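Local coordinates for protein glucose-1-phosphate thymidylyltransferase (Bacillus anthracis, PDB 4ECM) that catalyses the transfer of a thymidylyl group from dTTP to glucose 1-phosphate, giving dTDP-glucose and pyrophosphate, a step of dTDP-L-rhamnose biosynthesis, at residues 169-174 with 188-193; 156-161 with 235-240; 194-199 with 221-226. All blocks are in the same frame, centred on the assembly; numbering follows the deposited sequence. Where two conformers were deposited one is given.

Contact 1: residues 169-174 with 188-193. With DAU (2'deoxy-thymidine-5'-diphospho-alpha-D-glucose), chain B.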
loop_
_atom_site.group_PDB
_atom_site.type_symbol
_atom_site.label_atom_id
_atom_site.label_comp_id
_atom_site.label_asym_id
_atom_site.label_seq_id
_atom_site.Cartn_x
_atom_site.Cartn_y
_atom_site.Cartn_z
ATOM N N ALA A 169 16.946 34.173 -14.606
ATOM C CA ALA A 169 16.874 34.838 -15.901
ATOM C C ALA A 169 17.668 36.126 -15.881
ATOM O O ALA A 169 17.485 36.975 -15.004
ATOM C CB ALA A 169 15.418 35.131 -16.277
ATOM N N ASN A 170 18.556 36.252 -16.858
ATOM C CA ASN A 170 19.360 37.445 -17.042
ATOM C C ASN A 170 18.560 38.316 -17.981
ATOM O O ASN A 170 18.480 38.038 -19.184
ATOM C CB ASN A 170 20.719 37.076 -17.651
ATOM C CG ASN A 170 21.602 38.302 -17.947
ATOM O OD1 ASN A 170 21.261 39.433 -17.600
ATOM N ND2 ASN A 170 22.743 38.063 -18.597
ATOM N N ILE A 171 17.926 39.344 -17.428
ATOM C CA ILE A 171 17.090 40.247 -18.211
ATOM C C ILE A 171 17.760 41.589 -18.476
ATOM O O ILE A 171 18.191 42.267 -17.555
ATOM C CB ILE A 171 15.756 40.517 -17.503
ATOM C CG1 ILE A 171 14.979 39.206 -17.335
ATOM C CG2 ILE A 171 14.915 41.537 -18.302
ATOM C CD1 ILE A 171 13.650 39.400 -16.702
ATOM N N GLN A 172 17.848 41.950 -19.745
ATOM C CA GLN A 172 18.391 43.237 -20.146
ATOM C C GLN A 172 17.461 43.880 -21.161
ATOM O O GLN A 172 17.082 43.238 -22.148
ATOM C CB GLN A 172 19.796 43.095 -20.722
ATOM C CG GLN A 172 20.798 42.595 -19.706
ATOM C CD GLN A 172 22.213 42.603 -20.229
ATOM O OE1 GLN A 172 22.473 43.015 -21.358
ATOM N NE2 GLN A 172 23.138 42.140 -19.412
ATOM N N ASN A 173 17.085 45.133 -20.906
ATOM C CA ASN A 173 16.194 45.885 -21.789
ATOM C C ASN A 173 14.911 45.106 -22.099
ATOM O O ASN A 173 14.444 45.049 -23.245
ATOM C CB ASN A 173 16.961 46.308 -23.044
ATOM C CG ASN A 173 18.179 47.167 -22.696
ATOM O OD1 ASN A 173 18.049 48.221 -22.058
ATOM N ND2 ASN A 173 19.365 46.704 -23.084
ATOM N N ARG A 174 14.362 44.501 -21.051
ATOM C CA ARG A 174 13.128 43.728 -21.121
ATOM C C ARG A 174 13.214 42.497 -22.027
ATOM O O ARG A 174 12.201 42.049 -22.564
ATOM C CB ARG A 174 11.945 44.634 -21.508
ATOM C CG ARG A 174 11.722 45.789 -20.521
ATOM C CD ARG A 174 10.462 46.585 -20.842
ATOM N NE ARG A 174 10.564 47.261 -22.133
ATOM C CZ ARG A 174 11.050 48.488 -22.315
ATOM N NH1 ARG A 174 11.096 48.998 -23.539
ATOM N NH2 ARG A 174 11.490 49.212 -21.284
ATOM N N SER A 188 20.827 38.206 -11.633
ATOM C CA SER A 188 19.653 38.961 -11.218
ATOM C C SER A 188 18.955 38.204 -10.109
ATOM O O SER A 188 19.441 37.170 -9.677
ATOM C CB SER A 188 18.673 39.063 -12.392
ATOM O OG SER A 188 17.990 37.819 -12.581
ATOM N N SER A 189 17.796 38.703 -9.680
ATOM C CA SER A 189 16.981 38.002 -8.691
ATOM C C SER A 189 15.687 37.432 -9.323
ATOM O O SER A 189 14.744 37.065 -8.610
ATOM C CB SER A 189 16.668 38.908 -7.499
ATOM O OG SER A 189 15.935 40.029 -7.905
ATOM N N TYR A 190 15.661 37.340 -10.653
ATOM C CA TYR A 190 14.507 36.775 -11.357
ATOM C C TYR A 190 14.569 35.254 -11.436
ATOM O O TYR A 190 15.267 34.714 -12.280
ATOM C CB TYR A 190 14.419 37.299 -12.785
ATOM C CG TYR A 190 14.115 38.778 -12.920
ATOM C CD1 TYR A 190 12.847 39.292 -12.621
ATOM C CD2 TYR A 190 15.077 39.655 -13.414
ATOM C CE1 TYR A 190 12.567 40.674 -12.775
ATOM C CE2 TYR A 190 14.811 41.019 -13.575
ATOM C CZ TYR A 190 13.567 41.529 -13.257
ATOM O OH TYR A 190 13.348 42.893 -13.447
ATOM N N ALA A 191 13.844 34.568 -10.557
ATOM C CA ALA A 191 13.789 33.115 -10.581
ATOM C C ALA A 191 12.838 32.650 -11.665
ATOM O O ALA A 191 11.746 33.199 -11.812
ATOM C CB ALA A 191 13.324 32.569 -9.220
ATOM N N VAL A 192 13.253 31.646 -12.437
ATOM C CA VAL A 192 12.393 31.054 -13.462
ATOM C C VAL A 192 11.626 29.950 -12.729
ATOM O O VAL A 192 12.184 28.900 -12.383
ATOM C CB VAL A 192 13.200 30.504 -14.662
ATOM C CG1 VAL A 192 12.272 29.864 -15.707
ATOM C CG2 VAL A 192 14.013 31.607 -15.305
ATOM N N THR A 193 10.352 30.211 -12.472
ATOM C CA THR A 193 9.522 29.291 -11.715
ATOM C C THR A 193 9.271 28.001 -12.458
ATOM O O THR A 193 9.512 27.909 -13.660
ATOM C CB THR A 193 8.153 29.886 -11.409
ATOM O OG1 THR A 193 7.434 30.064 -12.632
ATOM C CG2 THR A 193 8.296 31.211 -10.683
HETATM O O6 DAU B . 11.134 25.422 -8.083
HETATM C C6 DAU B . 11.614 26.118 -9.234
HETATM C C5 DAU B . 12.917 25.488 -9.706
HETATM O O5 DAU B . 12.662 24.106 -9.937
HETATM C C4 DAU B . 13.448 26.164 -10.975
HETATM O O4 DAU B . 13.785 27.523 -10.722
HETATM C C3 DAU B . 14.679 25.456 -11.534
HETATM O O3 DAU B . 15.040 26.073 -12.789
HETATM C C2 DAU B . 14.334 23.974 -11.726
HETATM O O2 DAU B . 15.489 23.226 -12.151
HETATM C C1 DAU B . 13.781 23.367 -10.442
HETATM O O1 DAU B . 14.815 23.327 -9.465
HETATM P P2 DAU B . 14.746 22.288 -8.231
HETATM O O3P DAU B . 13.759 22.758 -7.190
HETATM O O4P DAU B . 16.167 21.972 -7.858
HETATM O OPP DAU B . 14.074 20.988 -8.922
HETATM P P DAU B . 13.758 19.646 -8.094
HETATM O O1P DAU B . 13.413 20.012 -6.670
HETATM O O2P DAU B . 14.835 18.665 -8.383
HETATM O "O5'" DAU B . 12.392 19.132 -8.779
HETATM C "C5'" DAU B . 11.195 19.849 -8.559
HETATM C "C4'" DAU B . 9.925 19.066 -8.893
HETATM O "O4'" DAU B . 10.005 18.311 -10.100
HETATM C "C3'" DAU B . 9.498 18.126 -7.786
HETATM O "O3'" DAU B . 8.144 18.479 -7.489
HETATM C "C2'" DAU B . 9.577 16.736 -8.369
HETATM C "C1'" DAU B . 9.644 16.964 -9.872
HETATM N N11 DAU B . 10.683 16.210 -10.594
HETATM C C61 DAU B . 12.034 16.390 -10.202
HETATM C C51 DAU B . 13.007 15.490 -10.589
HETATM C C5A DAU B . 14.460 15.754 -10.256
HETATM C C21 DAU B . 10.323 14.990 -11.197
HETATM O O21 DAU B . 9.032 14.788 -11.499
HETATM N N31 DAU B . 11.252 14.086 -11.595
HETATM C C41 DAU B . 12.569 14.273 -11.318
HETATM O O41 DAU B . 13.480 13.351 -11.704
#
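Ile171 lays the end of its side chain on the ring of Tyr190, where strand 167-172 runs antiparallel, though strongly splayed, to the start of strand 190-198. With CG1 anti to the carbonyl carbon (chi1 -61°) and the chain extended beyond it, the isoleucine reaches across to the tyrosine. Starting at its root, CB of Ile171 is 4.1 Å from CE2 of Tyr190; CG1 moves in to 3.9 Å from CD2 of that ring; the terminal CD1 sits over the face, 3.7 Å from the ring centroid and 15° off the normal, a CH-pi contact. The two side chains cross at about a right angle, the CD1 methyl making the closest approach, with CG1 and CB following near CD2 and CE2.

The backbone of Ala169 makes the polar part of the contact. Its N donates to Tyr190 O at 2.9 Å in a nearly straight bond, while its O accepts from Ser188 OG at 2.6 Å, with the hydroxyl tilted 31° from the carbonyl plane. Ser188 OG also accepts from the backbone N of Tyr190 at 3.1 Å, closing an ST turn as the chain enters the strand. On the ligand side, Ala169 CB packs on Val192 CG2, and Val192 O accepts a hydrogen bond of 2.7 Å from O4 of the glucose unit of the bound dTDP-glucose. Glu181 and Lys182 are among the other residues that bind this product.

In chemical terms, the hydroxyl of Ser188 is inserted between Tyr190 N and Ala169 O, relaying the bond that the two backbone atoms would otherwise make directly. The splayed pair is thereby tied together beside Tyr190, two residues before the carbonyl that reads a sugar hydroxyl.

Contact 2: residues 156-161 with 235-240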
loop_
_atom_site.group_PDB
_atom_site.type_symbol
_atom_site.label_atom_id
_atom_site.label_comp_id
_atom_site.label_asym_id
_atom_site.label_seq_id
_atom_site.Cartn_x
_atom_site.Cartn_y
_atom_site.Cartn_z
ATOM N N LEU A 156 7.507 31.814 -16.559
ATOM C CA LEU A 156 6.928 32.761 -15.609
ATOM C C LEU A 156 7.969 33.045 -14.539
ATOM O O LEU A 156 8.520 32.115 -13.943
ATOM C CB LEU A 156 5.662 32.185 -14.984
ATOM C CG LEU A 156 4.590 31.719 -15.979
ATOM C CD1 LEU A 156 3.309 31.256 -15.239
ATOM C CD2 LEU A 156 4.263 32.808 -17.006
ATOM N N LEU A 157 8.220 34.330 -14.293
ATOM C CA LEU A 157 9.283 34.765 -13.384
ATOM C C LEU A 157 8.793 35.330 -12.057
ATOM O O LEU A 157 7.708 35.915 -11.966
ATOM C CB LEU A 157 10.144 35.842 -14.053
ATOM C CG LEU A 157 10.699 35.554 -15.457
ATOM C CD1 LEU A 157 11.569 36.736 -15.931
ATOM C CD2 LEU A 157 11.472 34.245 -15.476
ATOM N N GLN A 158 9.622 35.132 -11.034
ATOM C CA GLN A 158 9.389 35.672 -9.709
ATOM C C GLN A 158 10.663 36.254 -9.165
ATOM O O GLN A 158 11.693 35.594 -9.155
ATOM C CB GLN A 158 8.932 34.599 -8.735
ATOM C CG GLN A 158 7.452 34.458 -8.649
ATOM C CD GLN A 158 6.791 35.580 -7.835
ATOM O OE1 GLN A 158 5.630 35.876 -8.024
ATOM N NE2 GLN A 158 7.527 36.165 -6.927
ATOM N N SER A 159 10.586 37.499 -8.709
ATOM C CA SER A 159 11.725 38.151 -8.088
ATOM C C SER A 159 11.825 37.547 -6.695
ATOM O O SER A 159 10.834 37.503 -5.975
ATOM C CB SER A 159 11.513 39.657 -8.014
ATOM O OG SER A 159 12.658 40.282 -7.461
ATOM N N VAL A 160 12.998 37.035 -6.340
ATOM C CA VAL A 160 13.198 36.388 -5.038
ATOM C C VAL A 160 14.435 36.873 -4.299
ATOM O O VAL A 160 15.348 37.457 -4.894
ATOM C CB VAL A 160 13.313 34.839 -5.194
ATOM C CG1 VAL A 160 12.019 34.234 -5.817
ATOM C CG2 VAL A 160 14.534 34.454 -6.025
ATOM N N ASP A 161 14.456 36.596 -2.995
ATOM C CA ASP A 161 15.549 36.988 -2.114
ATOM C C ASP A 161 16.778 36.092 -2.249
ATOM O O ASP A 161 17.913 36.525 -1.996
ATOM C CB ASP A 161 15.075 36.941 -0.648
ATOM C CG ASP A 161 13.956 37.923 -0.364
ATOM O OD1 ASP A 161 13.944 39.019 -0.980
ATOM O OD2 ASP A 161 13.088 37.602 0.480
ATOM N N ASN A 235 6.734 36.296 -18.628
ATOM C CA ASN A 235 5.877 37.180 -17.875
ATOM C C ASN A 235 6.310 37.149 -16.421
ATOM O O ASN A 235 6.702 36.104 -15.905
ATOM C CB ASN A 235 4.412 36.760 -17.934
ATOM C CG ASN A 235 3.860 36.739 -19.327
ATOM O OD1 ASN A 235 4.166 35.841 -20.112
ATOM N ND2 ASN A 235 2.978 37.689 -19.625
ATOM N N GLU A 236 6.247 38.300 -15.771
ATOM C CA GLU A 236 6.533 38.383 -14.366
ATOM C C GLU A 236 5.228 38.135 -13.650
ATOM O O GLU A 236 4.217 38.731 -13.986
ATOM C CB GLU A 236 7.060 39.763 -14.002
ATOM C CG GLU A 236 8.350 40.126 -14.706
ATOM C CD GLU A 236 8.920 41.464 -14.230
ATOM O OE1 GLU A 236 8.961 41.706 -12.995
ATOM O OE2 GLU A 236 9.352 42.248 -15.103
ATOM N N MET A 237 5.252 37.249 -12.671
ATOM C CA MET A 237 4.066 36.922 -11.897
ATOM C C MET A 237 3.738 38.030 -10.938
ATOM O O MET A 237 4.611 38.807 -10.574
ATOM C CB MET A 237 4.284 35.648 -11.080
ATOM C CG MET A 237 4.267 34.362 -11.903
ATOM S SD MET A 237 4.386 32.927 -10.825
ATOM C CE MET A 237 3.957 31.636 -11.967
ATOM N N SER A 238 2.464 38.138 -10.553
ATOM C CA SER A 238 1.994 39.248 -9.695
ATOM C C SER A 238 1.857 38.974 -8.186
ATOM O O SER A 238 2.108 39.865 -7.380
ATOM C CB SER A 238 0.653 39.752 -10.221
ATOM O OG SER A 238 -0.254 38.678 -10.363
ATOM N N GLY A 239 1.445 37.768 -7.806
ATOM C CA GLY A 239 1.262 37.447 -6.391
ATOM C C GLY A 239 2.426 36.673 -5.804
ATOM O O GLY A 239 3.553 36.773 -6.295
ATOM N N TRP A 240 2.154 35.857 -4.787
ATOM C CA TRP A 240 3.208 35.092 -4.167
ATOM C C TRP A 240 3.458 33.755 -4.839
ATOM O O TRP A 240 2.611 33.212 -5.571
ATOM C CB TRP A 240 2.940 34.901 -2.661
ATOM C CG TRP A 240 1.626 34.266 -2.307
ATOM C CD1 TRP A 240 0.484 34.917 -1.921
ATOM C CD2 TRP A 240 1.320 32.866 -2.259
ATOM N NE1 TRP A 240 -0.512 34.014 -1.657
ATOM C CE2 TRP A 240 -0.029 32.748 -1.856
ATOM C CE3 TRP A 240 2.048 31.704 -2.521
ATOM C CZ2 TRP A 240 -0.665 31.514 -1.718
ATOM C CZ3 TRP A 240 1.418 30.478 -2.383
ATOM C CH2 TRP A 240 0.076 30.390 -1.980
#
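Met237 and Leu156 cross at about a right angle beside a short parallel beta pairing, in which the end of strand 232-236 lies against strand 153-159 in the mixed central sheet. Leu156 pairs with Asn235 and Leu157 with Glu236, held by two nearly straight bonds: Leu157 N to Asn235 O at 2.8 Å, and Met237 N to Leu157 O at 2.9 Å. Leu156 and Asn235 point to one face, where CD2 of the leucine lies 4.1 Å from CB of the asparagine; the amide of Asn235 turns to Lys154 and Glu145. Leu157 and Glu236 point to the other face, the leucine against Ala169 and Ile171.

Past the paired residues the chain swings away, and the extended Met237 side chain reaches Leu156 with its CE. Gln158 also crosses Met237 at about a right angle: its CG lies 4.1 Å from Met237 SD, and the bend at chi2 (-76°) turns the rest of the chain toward Gly239. Tyr142 of helix 140-147 packs on Leu156, Asn235 and Met237 alike. At the end of the methionine, CE presses against CD1 of Leu156 at 3.4 Å, tighter than usual for two methyls.

Contact 3: residues 194-199 with 221-226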
loop_
_atom_site.group_PDB
_atom_site.type_symbol
_atom_site.label_atom_id
_atom_site.label_comp_id
_atom_site.label_asym_id
_atom_site.label_seq_id
_atom_site.Cartn_x
_atom_site.Cartn_y
_atom_site.Cartn_z
ATOM N N GLY A 194 8.741 27.019 -11.719
ATOM C CA GLY A 194 8.424 25.710 -12.251
ATOM C C GLY A 194 7.062 25.598 -12.921
ATOM O O GLY A 194 6.348 24.604 -12.720
ATOM N N ILE A 195 6.694 26.617 -13.696
ATOM C CA ILE A 195 5.458 26.611 -14.465
ATOM C C ILE A 195 5.901 26.947 -15.863
ATOM O O ILE A 195 6.336 28.069 -16.116
ATOM C CB ILE A 195 4.423 27.646 -14.011
ATOM C CG1 ILE A 195 4.060 27.481 -12.529
ATOM C CG2 ILE A 195 3.143 27.504 -14.863
ATOM C CD1 ILE A 195 5.109 27.938 -11.564
ATOM N N TYR A 196 5.826 25.967 -16.756
ATOM C CA TYR A 196 6.317 26.107 -18.116
ATOM C C TYR A 196 5.213 25.899 -19.155
ATOM O O TYR A 196 4.370 25.005 -19.019
ATOM C CB TYR A 196 7.422 25.066 -18.357
ATOM C CG TYR A 196 8.474 25.049 -17.275
ATOM C CD1 TYR A 196 9.429 26.051 -17.190
ATOM C CD2 TYR A 196 8.518 24.034 -16.340
ATOM C CE1 TYR A 196 10.385 26.044 -16.189
ATOM C CE2 TYR A 196 9.481 24.016 -15.340
ATOM C CZ TYR A 196 10.405 25.019 -15.270
ATOM O OH TYR A 196 11.348 25.001 -14.267
ATOM N N LEU A 197 5.214 26.733 -20.189
ATOM C CA LEU A 197 4.259 26.586 -21.262
ATOM C C LEU A 197 5.072 26.285 -22.507
ATOM O O LEU A 197 5.940 27.083 -22.882
ATOM C CB LEU A 197 3.367 27.822 -21.420
ATOM C CG LEU A 197 2.530 28.215 -20.183
ATOM C CD1 LEU A 197 3.359 29.049 -19.193
ATOM C CD2 LEU A 197 1.299 28.987 -20.553
ATOM N N TYR A 198 4.814 25.119 -23.119
ATOM C CA TYR A 198 5.570 24.648 -24.306
ATOM C C TYR A 198 4.708 24.191 -25.484
ATOM O O TYR A 198 3.557 23.775 -25.307
ATOM C CB TYR A 198 6.438 23.433 -23.958
ATOM C CG TYR A 198 7.519 23.636 -22.923
ATOM C CD1 TYR A 198 8.497 24.602 -23.098
ATOM C CD2 TYR A 198 7.612 22.806 -21.819
ATOM C CE1 TYR A 198 9.505 24.788 -22.172
ATOM C CE2 TYR A 198 8.642 22.971 -20.872
ATOM C CZ TYR A 198 9.581 23.973 -21.060
ATOM O OH TYR A 198 10.601 24.171 -20.154
ATOM N N ASP A 199 5.275 24.283 -26.692
ATOM C CA ASP A 199 4.638 23.703 -27.853
ATOM C C ASP A 199 5.228 22.290 -27.967
ATOM O O ASP A 199 6.144 21.929 -27.227
ATOM C CB ASP A 199 4.802 24.539 -29.137
ATOM C CG ASP A 199 6.245 24.666 -29.618
ATOM O OD1 ASP A 199 7.146 24.000 -29.085
ATOM O OD2 ASP A 199 6.461 25.454 -30.567
ATOM N N ASP A 221 18.166 24.012 -19.816
ATOM C CA ASP A 221 18.712 23.790 -21.174
ATOM C C ASP A 221 17.618 23.887 -22.236
ATOM O O ASP A 221 17.831 24.449 -23.323
ATOM C CB ASP A 221 19.413 22.440 -21.263
ATOM C CG ASP A 221 20.610 22.348 -20.340
ATOM O OD1 ASP A 221 21.177 23.411 -19.973
ATOM O OD2 ASP A 221 20.993 21.216 -19.981
ATOM N N ILE A 222 16.450 23.344 -21.920
ATOM C CA ILE A 222 15.302 23.405 -22.815
ATOM C C ILE A 222 14.856 24.852 -22.998
ATOM O O ILE A 222 14.607 25.307 -24.120
ATOM C CB ILE A 222 14.125 22.591 -22.261
ATOM C CG1 ILE A 222 14.423 21.100 -22.353
ATOM C CG2 ILE A 222 12.825 22.919 -23.011
ATOM C CD1 ILE A 222 13.395 20.238 -21.597
ATOM N N ASN A 223 14.750 25.579 -21.891
ATOM C CA ASN A 223 14.346 26.982 -21.964
ATOM C C ASN A 223 15.350 27.814 -22.780
ATOM O O ASN A 223 14.942 28.662 -23.579
ATOM C CB ASN A 223 14.072 27.526 -20.563
ATOM C CG ASN A 223 12.906 26.805 -19.903
ATOM O OD1 ASN A 223 11.999 26.353 -20.603
ATOM N ND2 ASN A 223 12.919 26.685 -18.563
ATOM N N ASN A 224 16.643 27.539 -22.623
ATOM C CA ASN A 224 17.666 28.241 -23.408
ATOM C C ASN A 224 17.608 27.879 -24.915
ATOM O O ASN A 224 17.901 28.719 -25.763
ATOM C CB ASN A 224 19.079 28.004 -22.835
ATOM C CG ASN A 224 19.394 28.897 -21.624
ATOM O OD1 ASN A 224 18.982 30.050 -21.581
ATOM N ND2 ASN A 224 20.165 28.371 -20.668
ATOM N N TRP A 225 17.236 26.637 -25.240
ATOM C CA TRP A 225 17.100 26.195 -26.640
ATOM C C TRP A 225 16.020 27.030 -27.311
ATOM O O TRP A 225 16.233 27.596 -28.385
ATOM C CB TRP A 225 16.784 24.683 -26.716
ATOM C CG TRP A 225 16.450 24.169 -28.098
ATOM C CD1 TRP A 225 17.316 23.994 -29.143
ATOM C CD2 TRP A 225 15.152 23.733 -28.573
ATOM N NE1 TRP A 225 16.642 23.504 -30.235
ATOM C CE2 TRP A 225 15.317 23.332 -29.919
ATOM C CE3 TRP A 225 13.868 23.652 -27.992
ATOM C CZ2 TRP A 225 14.243 22.846 -30.702
ATOM C CZ3 TRP A 225 12.807 23.177 -28.768
ATOM C CH2 TRP A 225 13.005 22.790 -30.117
ATOM N N TYR A 226 14.858 27.126 -26.673
ATOM C CA TYR A 226 13.788 27.977 -27.204
ATOM C C TYR A 226 14.223 29.443 -27.293
ATOM O O TYR A 226 13.862 30.141 -28.237
ATOM C CB TYR A 226 12.552 27.915 -26.335
ATOM C CG TYR A 226 11.620 26.740 -26.541
ATOM C CD1 TYR A 226 10.740 26.711 -27.622
ATOM C CD2 TYR A 226 11.543 25.718 -25.610
ATOM C CE1 TYR A 226 9.836 25.673 -27.787
ATOM C CE2 TYR A 226 10.637 24.669 -25.761
ATOM C CZ TYR A 226 9.786 24.651 -26.849
ATOM O OH TYR A 226 8.875 23.621 -26.992
#
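A helix packed on the central sheet of the nucleotidyltransferase fold is what this contact builds: Tyr198, the last residue of strand 190-198, and Asp199 just after it meet Asn223 and Tyr226 of helix 219-228. The axis of helix segment 221-226 passes 11.2 Å from that of strand 195-198, and long polar side chains bridge the gap. Tyr198 OH donates to Asn223 OD1 at 2.6 Å; the oxygen lies at the edge of the phenol ring, near its plane, and the hydroxyl comes to the amide 26° from the carbonyl plane. Ring and amide are themselves nearly coplanar. A second phenol points the other way: Tyr226 OH, from the helix, donates to Asp199 OD1 at 2.7 Å, meeting the carboxylate on its anti side.

Between these bonds the two tyrosine rings lie almost parallel, planes at 10°, but slid so far that they barely overlap. Their centroids are 5.5 Å apart, and the touch is made by CD1 of Tyr198 and CE2 of Tyr226. Ile222 CG2 comes to within 3.9 Å of Tyr198 CE1, and Asn223 ND2 approaches CE1 of Tyr196 at 3.5 Å. Asp199 reaches Tyr226 with CG set between its backbone N and carbonyl carbon (chi1 64°), and the same OD1 also accepts from Lys201 N, capping the turn that leads into helix 202-206, while OD2 takes Gly152 N. All these residues are buried, and the hydroxyls of Tyr198 and Tyr226 are each satisfied by an oxygen within the protein.

Tyr196, whose hydroxyl comes within about 4 Å of the bound dTDP-glucose, carries the packing toward the pocket. Strand 125-130 borders strand 190-198 within the sheet, strand 153-159 supplies Ala153 and Val155 against Tyr198, Tyr226 and Asn223, and helix 202-206 packs on Ile222 and Tyr226.

Contacts 1 and 3 use successive parts of strand 190-198, and contact 2 pairs that strand's neighbour, 153-159, with 232-236, so one sheet runs through all three. Contact 3 is fully buried, a helix set on the sheet through phenol, amide and carboxylate. Contacts 1 and 2 are only partly buried; contact 2 rests on two parallel backbone bonds, contact 1 on one antiparallel backbone bond plus a serine hydroxyl. They meet directly: Ile171 CD1 packs on Leu157 CD1, and Ala191 N probably bonds to Gln158 O. Contacts 2 and 3 touch through Ile195, which packs on Leu156 and Met237. Contacts 1 and 3 both border the sugar-nucleotide pocket, at Val192 and Gly194.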